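Local coordinates for protein oxidoreductase, Gfo/Idh/MocA family (Pseudomonas syringae pv. tomato, PDB 3DTY) that probably acts as a nucleotide-dependent oxidoreductase of the Gfo/Idh/MocA family and binds magnesium, at residues W15-G19 with S74-Q78; K103-G109 with L131-R137. All blocks are in the same frame, centred on the assembly; numbering follows the deposited sequence.

Both contacts lie in the NAD-binding Rossmann-type domain, on the same side of the chain's centre. Strand 13-17 comes first. The chain then passes through helix 27-35, strand 40-46 and helix 51-60 before helix 72-79 packs back on the first strand, and contact 1 closes this long loop. Strand 88-92 and helix 98-107 follow. Contact 2 closes a shorter loop, in which strand 111-114 leads to helix 122-134. The two loops run in series and neither encloses the other. They meet at F76 of contact 1, whose ring packs on A104 and A105 of contact 2. Helices 72-79, 98-107 and 122-134 therefore sit side by side.

Contact 1: residues W15-G19 with S74-Q78; sequences WAMVG and SMFEQ
M75, a selenomethionine, reaches from helix 72-79 to A16 of strand 13-17 and to V18 just beyond it in the chain. Its SE lies 3.9 Å from A16 CB. Its terminal CE meets V18 CG2 at 3.7 Å. The same methyl lies 3.9 Å from the backbone O of M17. M75 CG is anti to the backbone N (chi1 172°), and the chain bends only at chi3 (83°). The long arm thus runs out from the helix, and the bend turns its methyl toward V18. The side chains of V18 and M75 cross at an oblique angle. F76 adds a looser touch, with its CZ 4.4 Å from V18 CG2.

All the touching residues are buried, and the contact is apolar packing. It joins the first strand of a Rossmann-type parallel sheet to one of the helices lying over it. A16 and V18 point toward this helix. M17, also a selenomethionine, points away and packs on H30 and R31 of helix 27-35, across the sheet.

V89 of the adjacent strand 88-92 touches both V18 and M75. I101 of helix 98-107 packs on V18. Backbone hydrogen bonds of A16 and V18 with S90 join this segment to strand 88-92.

Contact 2: residues K103-G109 with L131-R137; sequences KAALEAG and LSHKHNR
The H135 imidazole lies against the end of helix 98-107. One ring face carries L106 O, 3.4 Å from H135 CG, and the CA of E107. The E107 CA sits 4.0 Å from the ring centroid and 20° off its normal, a CH-pi contact. On the opposite face lies CG of K134, toward the rim. H135 CG is anti to its carbonyl carbon (chi1 -66°), which turns the ring toward the neighbouring helix.

The guanidinium of R137 is the second flat group. R137 NE donates to G109 O at 2.8 Å, but the bond is bent (134° at the hydrogen). NE comes from above the carbonyl plane, and the oxygen is tilted out of the guanidinium plane. R137 NH1 also bonds to N136 O at 2.8 Å, and this acceptor lies in the guanidinium plane. Two bonds thus limit the group's rotation.

Between the helices, L106 uses both branches. Its CD1 meets L131 CB at 3.8 Å, and its CD2 meets R137 CB at 3.9 Å. V139 of strand 139-141 touches both L106 and S132, on the sheet side. At the outer side, L131 CD1 presses on K103 CG. K103 NZ reaches on to E107 OE2 at 2.9 Å in a salt bridge within the helix, though the E107 side chain is less certainly placed.

N127, a magnesium ligand one turn before L131, is on the same helix. Both helices end in Schellman motifs, with G109 and N136 as the positive-phi C-prime residues. This is the packing of adjacent helices on one face of a Rossmann-type sheet, each leading into its next strand.

Contact 1: residues W15-G19 with S74-Q78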
loop_
_atom_site.group_PDB
_atom_site.type_symbol
_atom_site.label_atom_id
_atom_site.label_comp_id
_atom_site.label_asym_id
_atom_site.label_seq_id
_atom_site.Cartn_x
_atom_site.Cartn_y
_atom_site.Cartn_z
ATOM N N TRP A 15 -0.792 -39.752 16.947
ATOM C CA TRP A 15 0.285 -38.780 17.024
ATOM C C TRP A 15 0.826 -38.450 18.410
ATOM O O TRP A 15 0.143 -38.614 19.423
ATOM C CB TRP A 15 -0.240 -37.516 16.339
ATOM C CG TRP A 15 0.716 -36.419 16.145
ATOM C CD1 TRP A 15 1.883 -36.454 15.436
ATOM C CD2 TRP A 15 0.552 -35.075 16.590
ATOM N NE1 TRP A 15 2.454 -35.204 15.409
ATOM C CE2 TRP A 15 1.658 -34.338 16.110
ATOM C CE3 TRP A 15 -0.427 -34.417 17.349
ATOM C CZ2 TRP A 15 1.814 -32.976 16.362
ATOM C CZ3 TRP A 15 -0.271 -33.055 17.599
ATOM C CH2 TRP A 15 0.843 -32.351 17.106
ATOM N N ALA A 16 2.068 -37.976 18.433
ATOM C CA ALA A 16 2.745 -37.588 19.660
ATOM C C ALA A 16 3.672 -36.404 19.401
ATOM O O ALA A 16 3.986 -36.077 18.259
ATOM C CB ALA A 16 3.556 -38.754 20.208
HETATM N N MSE A 17 4.091 -35.760 20.482
HETATM C CA MSE A 17 5.006 -34.638 20.403
HETATM C C MSE A 17 6.127 -34.815 21.421
HETATM O O MSE A 17 5.940 -35.404 22.489
HETATM C CB MSE A 17 4.289 -33.307 20.685
HETATM C CG MSE A 17 3.603 -32.689 19.484
HETATM SE SE MSE A 17 3.250 -30.773 19.699
HETATM C CE MSE A 17 4.891 -30.088 18.948
ATOM N N VAL A 18 7.299 -34.315 21.064
ATOM C CA VAL A 18 8.457 -34.346 21.933
ATOM C C VAL A 18 8.692 -32.865 22.161
ATOM O O VAL A 18 8.965 -32.124 21.211
ATOM C CB VAL A 18 9.664 -34.982 21.227
ATOM C CG1 VAL A 18 10.891 -34.929 22.138
ATOM C CG2 VAL A 18 9.332 -36.416 20.860
ATOM N N GLY A 19 8.557 -32.431 23.409
ATOM C CA GLY A 19 8.707 -31.022 23.715
ATOM C C GLY A 19 7.363 -30.377 23.426
ATOM O O GLY A 19 6.341 -31.065 23.398
ATOM N N SER A 74 11.963 -43.488 26.283
ATOM C CA SER A 74 11.015 -44.363 26.952
ATOM C C SER A 74 9.708 -44.384 26.150
ATOM O O SER A 74 9.058 -45.427 26.022
ATOM C CB SER A 74 10.778 -43.893 28.394
ATOM O OG SER A 74 10.448 -42.520 28.448
HETATM N N MSE A 75 9.330 -43.238 25.594
HETATM C CA MSE A 75 8.109 -43.172 24.796
HETATM C C MSE A 75 8.215 -44.071 23.565
HETATM O O MSE A 75 7.349 -44.909 23.324
HETATM C CB MSE A 75 7.811 -41.734 24.344
HETATM C CG MSE A 75 6.650 -41.653 23.337
HETATM SE SE MSE A 75 5.822 -39.905 23.166
HETATM C CE MSE A 75 7.063 -39.083 21.919
ATOM N N PHE A 76 9.280 -43.899 22.789
ATOM C CA PHE A 76 9.456 -44.703 21.585
ATOM C C PHE A 76 9.475 -46.201 21.901
ATOM O O PHE A 76 8.817 -46.992 21.222
ATOM C CB PHE A 76 10.746 -44.310 20.853
ATOM C CG PHE A 76 10.738 -42.906 20.299
ATOM C CD1 PHE A 76 9.555 -42.174 20.227
ATOM C CD2 PHE A 76 11.917 -42.319 19.851
ATOM C CE1 PHE A 76 9.544 -40.886 19.709
ATOM C CE2 PHE A 76 11.917 -41.028 19.329
ATOM C CZ PHE A 76 10.732 -40.308 19.262
ATOM N N GLU A 77 10.224 -46.586 22.931
ATOM C CA GLU A 77 10.329 -47.993 23.322
ATOM C C GLU A 77 8.995 -48.623 23.738
ATOM O O GLU A 77 8.614 -49.687 23.236
ATOM C CB GLU A 77 11.344 -48.144 24.460
ATOM C CG GLU A 77 12.784 -48.294 23.992
ATOM C CD GLU A 77 13.797 -47.954 25.077
ATOM O OE1 GLU A 77 13.495 -48.179 26.271
ATOM O OE2 GLU A 77 14.900 -47.469 24.729
ATOM N N GLN A 78 8.290 -47.958 24.647
ATOM C CA GLN A 78 7.011 -48.446 25.156
ATOM C C GLN A 78 5.856 -48.356 24.163
ATOM O O GLN A 78 5.023 -49.260 24.084
ATOM C CB GLN A 78 6.657 -47.703 26.452
ATOM C CG GLN A 78 7.491 -48.163 27.647
ATOM C CD GLN A 78 7.378 -47.248 28.851
ATOM O OE1 GLN A 78 6.282 -46.988 29.358
ATOM N NE2 GLN A 78 8.521 -46.756 29.322
#

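Contact 2: residues K103-G109 with L131-R137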
loop_
_atom_site.group_PDB
_atom_site.type_symbol
_atom_site.label_atom_id
_atom_site.label_comp_id
_atom_site.label_asym_id
_atom_site.label_seq_id
_atom_site.Cartn_x
_atom_site.Cartn_y
_atom_site.Cartn_z
ATOM N N LYS A 103 16.489 -39.450 14.631
ATOM C CA LYS A 103 17.128 -40.740 14.379
ATOM C C LYS A 103 16.432 -41.846 15.173
ATOM O O LYS A 103 16.070 -42.886 14.620
ATOM C CB LYS A 103 18.604 -40.675 14.773
ATOM C CG LYS A 103 19.434 -41.907 14.414
ATOM C CD LYS A 103 20.918 -41.626 14.645
ATOM C CE LYS A 103 21.763 -42.864 14.448
ATOM N NZ LYS A 103 21.504 -43.877 15.506
ATOM N N ALA A 104 16.251 -41.612 16.468
ATOM C CA ALA A 104 15.593 -42.574 17.346
ATOM C C ALA A 104 14.174 -42.867 16.855
ATOM O O ALA A 104 13.743 -44.014 16.812
ATOM C CB ALA A 104 15.554 -42.036 18.780
ATOM N N ALA A 105 13.448 -41.820 16.485
ATOM C CA ALA A 105 12.091 -41.990 15.993
ATOM C C ALA A 105 12.077 -42.852 14.734
ATOM O O ALA A 105 11.273 -43.773 14.623
ATOM C CB ALA A 105 11.462 -40.638 15.708
ATOM N N LEU A 106 12.953 -42.549 13.779
ATOM C CA LEU A 106 13.005 -43.326 12.543
ATOM C C LEU A 106 13.360 -44.789 12.832
ATOM O O LEU A 106 12.726 -45.716 12.309
ATOM C CB LEU A 106 14.033 -42.734 11.570
ATOM C CG LEU A 106 13.696 -41.413 10.865
ATOM C CD1 LEU A 106 14.894 -40.948 10.045
ATOM C CD2 LEU A 106 12.473 -41.604 9.958
ATOM N N GLU A 107 14.377 -44.990 13.663
ATOM C CA GLU A 107 14.809 -46.338 14.015
ATOM C C GLU A 107 13.672 -47.074 14.707
ATOM O O GLU A 107 13.623 -48.296 14.689
ATOM C CB GLU A 107 16.028 -46.283 14.935
ATOM C CG GLU A 107 17.178 -45.492 14.352
ATOM C CD GLU A 107 18.409 -45.513 15.229
ATOM O OE1 GLU A 107 18.289 -45.273 16.452
ATOM O OE2 GLU A 107 19.502 -45.759 14.686
ATOM N N ALA A 108 12.761 -46.316 15.313
ATOM C CA ALA A 108 11.618 -46.897 15.996
ATOM C C ALA A 108 10.414 -47.044 15.061
ATOM O O ALA A 108 9.303 -47.322 15.509
ATOM C CB ALA A 108 11.250 -46.053 17.200
ATOM N N GLY A 109 10.642 -46.853 13.761
ATOM C CA GLY A 109 9.574 -46.988 12.784
ATOM C C GLY A 109 8.505 -45.910 12.843
ATOM O O GLY A 109 7.335 -46.159 12.551
ATOM N N LEU A 131 18.351 -43.371 6.867
ATOM C CA LEU A 131 17.441 -44.068 7.777
ATOM C C LEU A 131 15.989 -43.952 7.330
ATOM O O LEU A 131 15.202 -44.894 7.477
ATOM C CB LEU A 131 17.569 -43.504 9.186
ATOM C CG LEU A 131 18.870 -43.837 9.915
ATOM C CD1 LEU A 131 18.958 -42.991 11.171
ATOM C CD2 LEU A 131 18.920 -45.326 10.257
ATOM N N SER A 132 15.637 -42.791 6.791
ATOM C CA SER A 132 14.281 -42.561 6.323
ATOM C C SER A 132 13.929 -43.550 5.216
ATOM O O SER A 132 12.848 -44.132 5.215
ATOM C CB SER A 132 14.131 -41.130 5.803
ATOM O OG SER A 132 12.803 -40.905 5.367
ATOM N N HIS A 133 14.846 -43.744 4.277
ATOM C CA HIS A 133 14.588 -44.671 3.187
ATOM C C HIS A 133 14.597 -46.109 3.704
ATOM O O HIS A 133 13.760 -46.921 3.317
ATOM C CB HIS A 133 15.631 -44.502 2.074
ATOM C CG HIS A 133 15.574 -43.169 1.389
ATOM N ND1 HIS A 133 14.394 -42.600 0.964
ATOM C CD2 HIS A 133 16.555 -42.303 1.039
ATOM C CE1 HIS A 133 14.649 -41.440 0.384
ATOM N NE2 HIS A 133 15.952 -41.236 0.416
ATOM N N LYS A 134 15.532 -46.414 4.595
ATOM C CA LYS A 134 15.649 -47.755 5.158
ATOM C C LYS A 134 14.398 -48.192 5.904
ATOM O O LYS A 134 13.899 -49.306 5.720
ATOM C CB LYS A 134 16.840 -47.816 6.123
ATOM C CG LYS A 134 16.999 -49.152 6.835
ATOM C CD LYS A 134 18.133 -49.107 7.841
ATOM C CE LYS A 134 18.343 -50.460 8.504
ATOM N NZ LYS A 134 19.416 -50.403 9.542
ATOM N N HIS A 135 13.897 -47.311 6.758
ATOM C CA HIS A 135 12.724 -47.608 7.559
ATOM C C HIS A 135 11.425 -47.194 6.889
ATOM O O HIS A 135 10.350 -47.348 7.462
ATOM C CB HIS A 135 12.876 -46.930 8.917
ATOM C CG HIS A 135 14.000 -47.493 9.736
ATOM N ND1 HIS A 135 13.916 -48.709 10.366
ATOM C CD2 HIS A 135 15.243 -47.017 9.982
ATOM C CE1 HIS A 135 15.067 -48.966 10.975
ATOM N NE2 HIS A 135 15.883 -47.958 10.757
ATOM N N ASN A 136 11.534 -46.666 5.674
ATOM C CA ASN A 136 10.373 -46.236 4.904
ATOM C C ASN A 136 9.399 -45.371 5.714
ATOM O O ASN A 136 8.209 -45.669 5.792
ATOM C CB ASN A 136 9.636 -47.462 4.351
ATOM C CG ASN A 136 8.550 -47.087 3.363
ATOM O OD1 ASN A 136 8.808 -46.394 2.379
ATOM N ND2 ASN A 136 7.327 -47.541 3.619
ATOM N N ARG A 137 9.920 -44.305 6.315
ATOM C CA ARG A 137 9.117 -43.376 7.112
ATOM C C ARG A 137 9.480 -41.967 6.669
ATOM O O ARG A 137 10.644 -41.693 6.389
ATOM C CB ARG A 137 9.423 -43.548 8.606
ATOM C CG ARG A 137 8.868 -44.826 9.201
ATOM C CD ARG A 137 7.344 -44.783 9.233
ATOM N NE ARG A 137 6.782 -46.009 9.783
ATOM C CZ ARG A 137 6.690 -47.151 9.115
ATOM N NH1 ARG A 137 7.116 -47.220 7.861
ATOM N NH2 ARG A 137 6.187 -48.230 9.708
#